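Local coordinates for DNA damage response protein Rtt109, putative (Neosartorya fumigata, PDB 5ZB9) that probably acetylates lysine side chains of histones, histone H3 in particular, using acetyl-CoA as the acetyl donor, at residues S238-Q243 with F318-I323; P175-Y180 with A203-I208; M135-A140 with P257-D262; H85-F90 with H127-V132. All coordinates share one frame; numbering follows the deposited sequence.

Contact 1 of 4, residues S238-Q243 with F318-I323; sequences SYPLHQ and FLWLVI
Tyr239 sets the edge of its ring against the face of the Trp320 indole, a T-shaped (edge-to-face) stack in which the centroids of the phenol ring and the six-membered ring lie 4.8 Å apart and the planes stand at 68°. From CB the phenol leaves opposite the backbone N (chi1 175°), which carries CG and CD1 toward the strand. CD1 does most of the touching: it lies over the indole face, 3.5 Å from Trp320 CZ2 and nearly as close to CH2. CE1 follows a little farther out, near CZ2 and CE2, and the hydroxyl at the tip bonds to Leu255 O. Beside the tyrosine, Pro240 puts its CD 3.8 Å from Trp320 CE3, while its CG meets CG2 of Val322 at 3.9 Å. Pro240 is also the centre of an inverse gamma turn, closed by Leu241 N and Tyr239 O at 2.7 Å, and it occupies the N-cap position of the short helix that follows. That helix brings Gln243 over Val322: OE1 abuts CG1 and bonds to Asn324 ND2, and a water joins NE2 to Val322 O. Trp320 NE1 bonds to the acetyllysine at position 264. The arrangement is that of a turn and short helix laid on an inner strand of the acetyltransferase's mixed beta-sheet, strand 317-324 lying between strands 133-140 and 202-208.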
# COMPACT_ATOMS: atom_id res chain seq x y z
N SER A 238 -14.81 8.04 -4.26
CA SER A 238 -15.53 7.73 -3.03
C SER A 238 -14.80 6.68 -2.20
O SER A 238 -13.75 6.19 -2.59
CB SER A 238 -16.95 7.25 -3.34
OG SER A 238 -16.93 6.21 -4.30
N TYR A 239 -15.36 6.37 -1.04
CA TYR A 239 -14.83 5.35 -0.15
C TYR A 239 -15.69 4.09 -0.23
O TYR A 239 -16.90 4.15 0.01
CB TYR A 239 -14.77 5.88 1.28
CG TYR A 239 -14.33 4.87 2.31
CD1 TYR A 239 -13.06 4.33 2.30
CD2 TYR A 239 -15.20 4.48 3.33
CE1 TYR A 239 -12.66 3.42 3.25
CE2 TYR A 239 -14.80 3.57 4.29
CZ TYR A 239 -13.54 3.04 4.25
OH TYR A 239 -13.14 2.13 5.19
N PRO A 240 -15.08 2.95 -0.57
CA PRO A 240 -15.81 1.70 -0.84
C PRO A 240 -16.31 1.04 0.44
O PRO A 240 -15.97 -0.11 0.71
CB PRO A 240 -14.76 0.83 -1.52
CG PRO A 240 -13.47 1.26 -0.86
CD PRO A 240 -13.62 2.76 -0.67
N LEU A 241 -17.12 1.77 1.20
CA LEU A 241 -17.60 1.36 2.52
C LEU A 241 -18.23 -0.04 2.58
O LEU A 241 -17.88 -0.84 3.44
CB LEU A 241 -18.62 2.37 3.04
CG LEU A 241 -19.36 1.99 4.31
CD1 LEU A 241 -18.40 1.87 5.50
CD2 LEU A 241 -20.44 3.01 4.58
N HIS A 242 -19.14 -0.33 1.66
CA HIS A 242 -19.88 -1.58 1.72
C HIS A 242 -19.06 -2.80 1.34
O HIS A 242 -19.43 -3.92 1.67
CB HIS A 242 -21.13 -1.48 0.84
CG HIS A 242 -22.12 -0.49 1.35
ND1 HIS A 242 -22.14 0.83 0.94
CD2 HIS A 242 -23.08 -0.60 2.31
CE1 HIS A 242 -23.09 1.48 1.59
NE2 HIS A 242 -23.67 0.64 2.43
N GLN A 243 -17.92 -2.59 0.69
CA GLN A 243 -17.04 -3.71 0.36
C GLN A 243 -16.05 -4.00 1.49
O GLN A 243 -15.54 -5.11 1.61
CB GLN A 243 -16.28 -3.44 -0.94
CG GLN A 243 -17.17 -3.25 -2.15
CD GLN A 243 -16.39 -3.34 -3.45
OE1 GLN A 243 -15.96 -4.42 -3.85
NE2 GLN A 243 -16.20 -2.20 -4.11
N PHE A 318 -6.13 9.42 -0.47
CA PHE A 318 -6.30 8.07 0.03
C PHE A 318 -6.81 7.18 -1.08
O PHE A 318 -7.80 7.48 -1.74
CB PHE A 318 -7.24 8.05 1.22
CG PHE A 318 -6.81 8.96 2.34
CD1 PHE A 318 -5.82 8.56 3.22
CD2 PHE A 318 -7.37 10.21 2.49
CE1 PHE A 318 -5.40 9.39 4.24
CE2 PHE A 318 -6.96 11.05 3.51
CZ PHE A 318 -5.97 10.63 4.39
N LEU A 319 -6.11 6.07 -1.30
CA LEU A 319 -6.40 5.20 -2.42
C LEU A 319 -6.74 3.77 -1.98
O LEU A 319 -6.04 3.18 -1.15
CB LEU A 319 -5.20 5.20 -3.36
CG LEU A 319 -5.38 4.51 -4.70
CD1 LEU A 319 -6.42 5.28 -5.48
CD2 LEU A 319 -4.08 4.54 -5.46
N TRP A 320 -7.82 3.23 -2.52
CA TRP A 320 -8.17 1.83 -2.30
C TRP A 320 -8.44 1.17 -3.63
O TRP A 320 -9.34 1.58 -4.37
CB TRP A 320 -9.40 1.70 -1.38
CG TRP A 320 -9.28 2.50 -0.13
CD1 TRP A 320 -8.70 2.11 1.05
CD2 TRP A 320 -9.74 3.84 0.08
NE1 TRP A 320 -8.78 3.12 1.97
CE2 TRP A 320 -9.41 4.19 1.40
CE3 TRP A 320 -10.40 4.77 -0.73
CZ2 TRP A 320 -9.72 5.44 1.94
CZ3 TRP A 320 -10.71 6.01 -0.19
CH2 TRP A 320 -10.37 6.34 1.13
N LEU A 321 -7.64 0.16 -3.96
CA LEU A 321 -7.93 -0.67 -5.10
C LEU A 321 -8.61 -1.93 -4.59
O LEU A 321 -8.00 -2.72 -3.86
CB LEU A 321 -6.66 -1.02 -5.88
CG LEU A 321 -6.83 -2.09 -6.95
CD1 LEU A 321 -7.76 -1.60 -8.07
CD2 LEU A 321 -5.48 -2.51 -7.50
N VAL A 322 -9.88 -2.11 -4.92
CA VAL A 322 -10.62 -3.26 -4.40
C VAL A 322 -10.84 -4.31 -5.48
O VAL A 322 -11.49 -4.06 -6.51
CB VAL A 322 -11.99 -2.84 -3.81
CG1 VAL A 322 -12.72 -4.06 -3.25
CG2 VAL A 322 -11.80 -1.79 -2.72
N ILE A 323 -10.28 -5.49 -5.23
CA ILE A 323 -10.31 -6.60 -6.18
C ILE A 323 -11.28 -7.70 -5.73
O ILE A 323 -11.13 -8.27 -4.65
CB ILE A 323 -8.91 -7.21 -6.37
CG1 ILE A 323 -7.97 -6.17 -7.01
CG2 ILE A 323 -8.97 -8.49 -7.21
CD1 ILE A 323 -6.51 -6.56 -6.99
O HOH W 1 -14.28 -3.09 -6.60

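Contact 2 of 4, residues P175-Y180 with A203-I208; sequences PILREY and ATAFLI
Leu177 and Tyr180, where helix 162-177 gives way to loop, rest on the beginning of strand 202-208, and the bulk of their contact is apolar. Leu177 works with both branches. With CG swung away from the backbone N (chi1 163°), the forked end is carried to the strand, where CB alone does not point. CD2 meets the methyl of Ala205, with Leu177 CD2 and Ala205 CB 3.8 Å apart; CD1 instead lies against the strand backbone, 3.6 Å from Ala203 O and likewise from Ala205 N, with Thr204 CA between them. Tyr180 touches through the root of its side chain: its CB stands 3.6 Å from Ala203 CB, while the ring leads off toward Val124 of helix 111-127. Leu321 and Ile323 of the neighbouring strand 317-324 and Trp235 add further apolar surface.

The polar interactions lie alongside. A type I turn from Leu177 to Tyr180, closed by Tyr180 N and Leu177 O at 3.2 Å, reverses the chain at the helix end, and Glu181 then pairs by backbone with Ala203. The guanidinium of Arg234 ties the two segments together from outside, its NH2 bonding to Tyr180 O on the loop and to Ala203 O on the strand. Arg171, on the same helix and seen to bind CoA in this protein, although no CoA is bound here, has its side chain about 10 Å from that of Leu177. With small alanine methyls facing the helix end, backbone and leucine can approach closely, so shape and hydrophobicity hold these side chains while arginine bridges the carbonyls.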
# COMPACT_ATOMS: atom_id res chain seq x y z
N PRO A 175 -2.34 0.12 -14.01
CA PRO A 175 -2.18 -1.13 -14.76
C PRO A 175 -2.56 -2.38 -13.96
O PRO A 175 -2.97 -3.38 -14.54
CB PRO A 175 -0.69 -1.15 -15.10
CG PRO A 175 -0.25 0.25 -14.98
CD PRO A 175 -1.05 0.81 -13.85
N ILE A 176 -2.42 -2.32 -12.64
CA ILE A 176 -2.87 -3.43 -11.81
C ILE A 176 -4.37 -3.54 -11.92
O ILE A 176 -4.92 -4.62 -12.17
CB ILE A 176 -2.48 -3.26 -10.34
CG1 ILE A 176 -0.99 -3.00 -10.21
CG2 ILE A 176 -2.88 -4.49 -9.55
CD1 ILE A 176 -0.52 -2.93 -8.79
N LEU A 177 -5.03 -2.40 -11.73
CA LEU A 177 -6.48 -2.27 -11.82
C LEU A 177 -7.00 -2.87 -13.12
O LEU A 177 -7.98 -3.61 -13.12
CB LEU A 177 -6.88 -0.79 -11.72
CG LEU A 177 -8.28 -0.35 -12.17
CD1 LEU A 177 -9.38 -0.88 -11.28
CD2 LEU A 177 -8.35 1.17 -12.26
N ARG A 178 -6.33 -2.58 -14.23
CA ARG A 178 -6.86 -2.89 -15.54
C ARG A 178 -6.50 -4.29 -16.04
O ARG A 178 -6.78 -4.62 -17.19
CB ARG A 178 -6.41 -1.83 -16.54
CG ARG A 178 -7.05 -0.50 -16.23
CD ARG A 178 -6.74 0.53 -17.27
NE ARG A 178 -7.21 1.85 -16.85
CZ ARG A 178 -8.46 2.27 -17.00
NH1 ARG A 178 -9.36 1.48 -17.56
NH2 ARG A 178 -8.80 3.48 -16.58
N GLU A 179 -5.90 -5.10 -15.18
CA GLU A 179 -5.74 -6.52 -15.47
C GLU A 179 -7.01 -7.27 -15.08
O GLU A 179 -7.17 -8.45 -15.38
CB GLU A 179 -4.54 -7.10 -14.72
CG GLU A 179 -3.22 -6.90 -15.46
CD GLU A 179 -3.23 -7.49 -16.86
OE1 GLU A 179 -3.50 -6.73 -17.83
OE2 GLU A 179 -2.99 -8.71 -17.00
N TYR A 180 -7.92 -6.57 -14.41
CA TYR A 180 -9.16 -7.15 -13.92
C TYR A 180 -10.37 -6.61 -14.67
O TYR A 180 -10.28 -5.59 -15.35
CB TYR A 180 -9.32 -6.89 -12.42
CG TYR A 180 -8.22 -7.49 -11.58
CD1 TYR A 180 -7.09 -6.76 -11.25
CD2 TYR A 180 -8.31 -8.80 -11.13
CE1 TYR A 180 -6.08 -7.31 -10.48
CE2 TYR A 180 -7.31 -9.36 -10.38
CZ TYR A 180 -6.20 -8.61 -10.05
OH TYR A 180 -5.19 -9.18 -9.29
N ALA A 203 -12.31 -5.55 -10.56
CA ALA A 203 -11.74 -4.53 -9.69
C ALA A 203 -12.16 -3.11 -10.05
O ALA A 203 -12.44 -2.79 -11.21
CB ALA A 203 -10.22 -4.62 -9.72
N THR A 204 -12.18 -2.26 -9.03
CA THR A 204 -12.40 -0.82 -9.18
C THR A 204 -11.40 -0.09 -8.27
O THR A 204 -11.03 -0.60 -7.20
CB THR A 204 -13.86 -0.41 -8.83
OG1 THR A 204 -14.78 -1.18 -9.61
CG2 THR A 204 -14.11 1.08 -9.09
N ALA A 205 -10.96 1.09 -8.69
CA ALA A 205 -10.07 1.91 -7.87
C ALA A 205 -10.84 3.09 -7.28
O ALA A 205 -11.62 3.74 -7.98
CB ALA A 205 -8.89 2.41 -8.70
N PHE A 206 -10.62 3.34 -6.00
CA PHE A 206 -11.31 4.42 -5.28
C PHE A 206 -10.32 5.44 -4.76
O PHE A 206 -9.29 5.08 -4.18
CB PHE A 206 -12.14 3.86 -4.12
CG PHE A 206 -13.21 2.87 -4.55
CD1 PHE A 206 -12.89 1.53 -4.74
CD2 PHE A 206 -14.52 3.28 -4.74
CE1 PHE A 206 -13.87 0.63 -5.13
CE2 PHE A 206 -15.50 2.38 -5.13
CZ PHE A 206 -15.18 1.05 -5.33
N LEU A 207 -10.62 6.72 -4.97
CA LEU A 207 -9.73 7.79 -4.54
C LEU A 207 -10.49 8.89 -3.83
O LEU A 207 -11.53 9.34 -4.30
CB LEU A 207 -8.98 8.37 -5.74
CG LEU A 207 -8.11 9.58 -5.39
CD1 LEU A 207 -6.91 9.16 -4.55
CD2 LEU A 207 -7.67 10.37 -6.63
N ILE A 208 -9.97 9.31 -2.69
CA ILE A 208 -10.51 10.46 -1.98
C ILE A 208 -9.39 11.44 -1.62
O ILE A 208 -8.38 11.05 -1.04
CB ILE A 208 -11.26 10.05 -0.70
CG1 ILE A 208 -12.64 9.50 -1.05
CG2 ILE A 208 -11.42 11.24 0.23
CD1 ILE A 208 -13.49 9.22 0.18

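Contact 3 of 4, residues M135-A140 with P257-D262; sequences MVSLFA and PRFPDD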
# COMPACT_ATOMS: atom_id res chain seq x y z
N MET A 135 -7.59 -6.06 -1.12
CA MET A 135 -7.48 -4.62 -1.26
C MET A 135 -6.03 -4.14 -1.30
O MET A 135 -5.20 -4.59 -0.50
CB MET A 135 -8.22 -3.92 -0.12
CG MET A 135 -8.04 -2.43 -0.11
SD MET A 135 -9.12 -1.61 1.08
CE MET A 135 -8.27 -1.94 2.62
N VAL A 136 -5.72 -3.26 -2.24
CA VAL A 136 -4.45 -2.54 -2.22
C VAL A 136 -4.74 -1.12 -1.77
O VAL A 136 -5.64 -0.47 -2.29
CB VAL A 136 -3.74 -2.53 -3.58
CG1 VAL A 136 -2.43 -1.75 -3.49
CG2 VAL A 136 -3.49 -3.94 -4.05
N SER A 137 -3.98 -0.64 -0.80
CA SER A 137 -4.27 0.65 -0.22
C SER A 137 -2.99 1.43 0.09
O SER A 137 -1.93 0.86 0.30
CB SER A 137 -5.11 0.47 1.05
OG SER A 137 -5.53 1.73 1.58
N LEU A 138 -3.12 2.76 0.12
CA LEU A 138 -2.01 3.65 0.43
C LEU A 138 -2.54 5.06 0.66
O LEU A 138 -3.64 5.39 0.21
CB LEU A 138 -0.98 3.65 -0.69
CG LEU A 138 -1.44 4.20 -2.05
CD1 LEU A 138 -1.27 5.73 -2.17
CD2 LEU A 138 -0.73 3.49 -3.19
N PHE A 139 -1.76 5.89 1.33
CA PHE A 139 -2.05 7.32 1.34
C PHE A 139 -0.90 8.03 0.64
O PHE A 139 0.24 7.61 0.74
CB PHE A 139 -2.29 7.85 2.76
CG PHE A 139 -1.07 7.83 3.64
CD1 PHE A 139 -0.83 6.75 4.49
CD2 PHE A 139 -0.18 8.90 3.66
CE1 PHE A 139 0.29 6.73 5.32
CE2 PHE A 139 0.94 8.88 4.50
CZ PHE A 139 1.17 7.80 5.32
N ALA A 140 -1.22 9.08 -0.10
CA ALA A 140 -0.20 9.77 -0.89
C ALA A 140 0.00 11.18 -0.40
O ALA A 140 -0.94 11.97 -0.36
CB ALA A 140 -0.59 9.78 -2.36
N PRO A 257 -10.15 2.22 8.13
CA PRO A 257 -9.02 1.37 8.55
C PRO A 257 -7.88 2.17 9.19
O PRO A 257 -7.62 3.30 8.78
CB PRO A 257 -8.57 0.73 7.24
CG PRO A 257 -8.95 1.72 6.19
CD PRO A 257 -10.21 2.39 6.67
N ARG A 258 -7.22 1.59 10.17
CA ARG A 258 -6.17 2.29 10.91
C ARG A 258 -4.76 1.77 10.57
O ARG A 258 -4.31 0.77 11.11
CB ARG A 258 -6.43 2.18 12.41
CG ARG A 258 -7.73 2.87 12.83
CD ARG A 258 -8.38 2.24 14.05
NE ARG A 258 -9.65 2.88 14.38
CZ ARG A 258 -9.80 3.83 15.29
NH1 ARG A 258 -8.75 4.26 15.98
NH2 ARG A 258 -10.99 4.36 15.52
N PHE A 259 -4.09 2.47 9.65
CA PHE A 259 -2.75 2.10 9.20
C PHE A 259 -1.68 2.91 9.93
O PHE A 259 -1.96 4.00 10.42
CB PHE A 259 -2.63 2.31 7.69
CG PHE A 259 -3.52 1.43 6.87
CD1 PHE A 259 -3.28 0.06 6.78
CD2 PHE A 259 -4.60 1.96 6.18
CE1 PHE A 259 -4.10 -0.76 6.02
CE2 PHE A 259 -5.43 1.15 5.42
CZ PHE A 259 -5.17 -0.22 5.34
N PRO A 260 -0.43 2.39 9.98
CA PRO A 260 0.71 3.11 10.57
C PRO A 260 1.01 4.45 9.91
O PRO A 260 1.05 4.53 8.68
CB PRO A 260 1.89 2.16 10.33
CG PRO A 260 1.31 0.85 10.03
CD PRO A 260 -0.05 1.06 9.48
N ASP A 261 1.21 5.49 10.72
CA ASP A 261 1.66 6.80 10.26
C ASP A 261 0.69 7.48 9.28
O ASP A 261 1.05 8.45 8.63
CB ASP A 261 3.05 6.69 9.61
CG ASP A 261 4.07 6.02 10.53
OD1 ASP A 261 3.93 6.15 11.77
OD2 ASP A 261 5.00 5.36 10.02
N ASP A 262 -0.53 6.98 9.21
CA ASP A 262 -1.56 7.54 8.33
C ASP A 262 -2.19 8.79 8.96
O ASP A 262 -2.68 8.75 10.08
CB ASP A 262 -2.62 6.48 8.05
CG ASP A 262 -3.64 6.90 6.98
OD1 ASP A 262 -4.01 8.09 6.90
OD2 ASP A 262 -4.08 6.01 6.23
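Ser137 OG sits between two parts of the fold: it bonds to Leu319 O on the adjacent strand and lies 3.9 Å from CE2 of Phe259, with Trp320 CD1 also packed on it. Strand 133-140 belongs to the mixed sheet of the acetyltransferase, and the loop 257-262, which ends in a type II beta turn from Phe259 to Asp262, passes across its face. The serine hydroxyl is thus satisfied by a backbone carbonyl, although its near neighbour across the contact is a phenyl carbon. Phe259 also receives the methyl of Met135 at its edge, CE lying 4.5 Å from CZ, and its ring stacks with that of Phe90 on strand 86-96.

At the far end of the strand Phe139 meets the turn itself. A chi1 of 67° wedges the ring between the two backbone arms of Phe139; ring and Asp262 side chain run alongside in opposite senses, with ring and carboxylate planes 39° apart. CD1 is 3.8 Å from Asp262 CG, and CE1 approaches Asp262 CA at 3.6 Å. The carboxylate has a partner outside the pair, for OD1 bonds to the backbone N of the acetyllysine at position 264, while OD2 of Asp261 bonds to the hydroxyl of Tyr146. The side chain of Phe139 lies about 10 Å from that of Ala94, seen to bind CoA in this protein although none is bound here; a glycerol, probably from the crystallisation liquor, bonds to Phe139 O. Asp261 takes the positive phi (61°) of the third position of the type II turn, and its O lies 3.4 Å from Phe139 CZ.

Contact 4 of 4, residues H85-F90 with H127-V132; sequences HLTTIF and HQRPGV
Within a beta-alpha-beta crossover that runs from strand 86-96 through helix 111-127 to the parallel strand 133-140, the loop leaving the helix packs against the start of the first strand, and Thr87 and Arg129 meet there. Arg129 NH2 donates to Thr87 OG1 over 3.2 Å with an N-H...O angle of 154°, the oxygen tilted about 15° out of the guanidinium plane. The bend in the arginine chain (chi3 -77°) folds the guanidinium back to this position, where NH2 bonds also to Thr83 O. One face of the group is covered by Val132 CG1, which lies 3.7 Å above its plane toward the rim; the same methyl packs on the backbone of His85, 3.7 Å from its O.

Two waters extend the link. The first is 3.3 Å from Thr87 OG1, accepts from Arg129 N and donates to Val132 O; the second donates to His127 O at 2.7 Å and has a weak bond to the same hydroxyl. The loop itself is shaped by a type II turn from Arg129 to Val132, with Gly131 at positive phi, closed by Val132 N and Arg129 O. The buried threonine hydroxyl is therefore held by arginine and water together, and at NH2 the arginine's charge is met by neutral oxygens, a hydroxyl and a backbone carbonyl, under a valine methyl that would limit its solvation on that side.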
# COMPACT_ATOMS: atom_id res chain seq x y z
N HIS A 85 -11.92 -12.56 6.06
CA HIS A 85 -12.69 -12.06 4.92
C HIS A 85 -12.04 -10.97 4.07
O HIS A 85 -12.61 -10.54 3.06
CB HIS A 85 -14.05 -11.57 5.41
CG HIS A 85 -14.89 -12.64 6.04
ND1 HIS A 85 -15.20 -13.82 5.39
CD2 HIS A 85 -15.46 -12.72 7.26
CE1 HIS A 85 -15.93 -14.57 6.18
NE2 HIS A 85 -16.11 -13.93 7.32
N LEU A 86 -10.84 -10.53 4.45
CA LEU A 86 -10.16 -9.49 3.68
C LEU A 86 -8.65 -9.64 3.70
O LEU A 86 -8.05 -9.86 4.76
CB LEU A 86 -10.54 -8.11 4.22
CG LEU A 86 -10.02 -6.88 3.48
CD1 LEU A 86 -10.58 -6.80 2.05
CD2 LEU A 86 -10.36 -5.61 4.26
N THR A 87 -8.03 -9.53 2.52
CA THR A 87 -6.59 -9.33 2.41
C THR A 87 -6.33 -7.87 2.09
O THR A 87 -6.91 -7.31 1.15
CB THR A 87 -5.94 -10.20 1.31
OG1 THR A 87 -6.20 -11.58 1.56
CG2 THR A 87 -4.43 -9.97 1.28
N THR A 88 -5.45 -7.24 2.86
CA THR A 88 -5.11 -5.85 2.61
C THR A 88 -3.63 -5.68 2.35
O THR A 88 -2.80 -5.99 3.20
CB THR A 88 -5.52 -4.94 3.78
OG1 THR A 88 -6.93 -5.04 3.98
CG2 THR A 88 -5.16 -3.49 3.48
N ILE A 89 -3.30 -5.18 1.17
CA ILE A 89 -1.93 -4.87 0.82
C ILE A 89 -1.69 -3.35 0.94
O ILE A 89 -2.17 -2.57 0.12
CB ILE A 89 -1.60 -5.37 -0.57
CG1 ILE A 89 -1.81 -6.89 -0.63
CG2 ILE A 89 -0.18 -5.03 -0.95
CD1 ILE A 89 -1.47 -7.50 -1.96
N PHE A 90 -0.96 -2.96 1.98
CA PHE A 90 -0.79 -1.55 2.30
C PHE A 90 0.65 -1.10 2.12
O PHE A 90 1.57 -1.71 2.66
CB PHE A 90 -1.23 -1.27 3.74
CG PHE A 90 -0.93 0.13 4.20
CD1 PHE A 90 -1.68 1.20 3.74
CD2 PHE A 90 0.09 0.36 5.10
CE1 PHE A 90 -1.40 2.49 4.17
CE2 PHE A 90 0.37 1.65 5.53
CZ PHE A 90 -0.37 2.72 5.06
N HIS A 127 -0.84 -13.42 -2.77
CA HIS A 127 -1.57 -13.35 -1.51
C HIS A 127 -3.07 -13.39 -1.73
O HIS A 127 -3.85 -13.45 -0.79
CB HIS A 127 -1.17 -12.10 -0.73
CG HIS A 127 0.23 -12.14 -0.24
ND1 HIS A 127 0.56 -12.55 1.04
CD2 HIS A 127 1.40 -11.91 -0.87
CE1 HIS A 127 1.88 -12.53 1.18
NE2 HIS A 127 2.41 -12.14 0.03
N GLN A 128 -3.45 -13.37 -3.00
CA GLN A 128 -4.82 -13.59 -3.41
C GLN A 128 -5.33 -14.95 -2.93
O GLN A 128 -4.74 -15.97 -3.24
CB GLN A 128 -4.93 -13.49 -4.93
CG GLN A 128 -6.33 -13.65 -5.46
CD GLN A 128 -7.25 -12.55 -5.00
OE1 GLN A 128 -7.94 -12.69 -3.99
NE2 GLN A 128 -7.25 -11.43 -5.73
N ARG A 129 -6.40 -14.95 -2.15
CA ARG A 129 -7.04 -16.19 -1.71
C ARG A 129 -8.35 -16.37 -2.46
O ARG A 129 -9.03 -15.39 -2.75
CB ARG A 129 -7.29 -16.18 -0.21
CG ARG A 129 -6.07 -16.44 0.64
CD ARG A 129 -6.44 -16.38 2.11
NE ARG A 129 -6.60 -15.01 2.56
CZ ARG A 129 -7.39 -14.63 3.57
NH1 ARG A 129 -8.13 -15.52 4.22
NH2 ARG A 129 -7.45 -13.35 3.91
N PRO A 130 -8.70 -17.63 -2.77
CA PRO A 130 -9.96 -17.94 -3.46
C PRO A 130 -11.19 -17.48 -2.69
O PRO A 130 -11.33 -17.80 -1.50
CB PRO A 130 -9.94 -19.47 -3.56
CG PRO A 130 -8.50 -19.84 -3.46
CD PRO A 130 -7.89 -18.83 -2.54
N GLY A 131 -12.07 -16.73 -3.35
CA GLY A 131 -13.28 -16.25 -2.72
C GLY A 131 -13.13 -15.12 -1.72
O GLY A 131 -14.12 -14.62 -1.19
N VAL A 132 -11.89 -14.70 -1.45
CA VAL A 132 -11.65 -13.64 -0.47
C VAL A 132 -11.28 -12.31 -1.12
O VAL A 132 -10.31 -12.22 -1.87
CB VAL A 132 -10.54 -14.03 0.51
CG1 VAL A 132 -10.23 -12.88 1.46
CG2 VAL A 132 -10.94 -15.29 1.28
O HOH W 2 -7.63 -12.56 -1.24
O HOH W 3 -3.55 -13.56 1.89

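Following the chain from the N terminus, contact 4 closes the first loop, joining strand 86-96 to the turn before strand 133-140. Contact 3 opens immediately afterwards and spans the longest of the four loops, from strand 133-140 to residues 257-262. Contact 2 is nested within it, bringing the end of helix 162-177 onto strand 202-208. Contact 1 starts inside the loop of contact 3 but ends beyond it, on strand 317-324, so these two cross. All reach one mixed sheet, in which strands 86-96, 133-140, 317-324 and 202-208 lie in that order; neighbouring backbones join contact 4 to contact 3, contact 3 to contact 1 and contact 1 to contact 2.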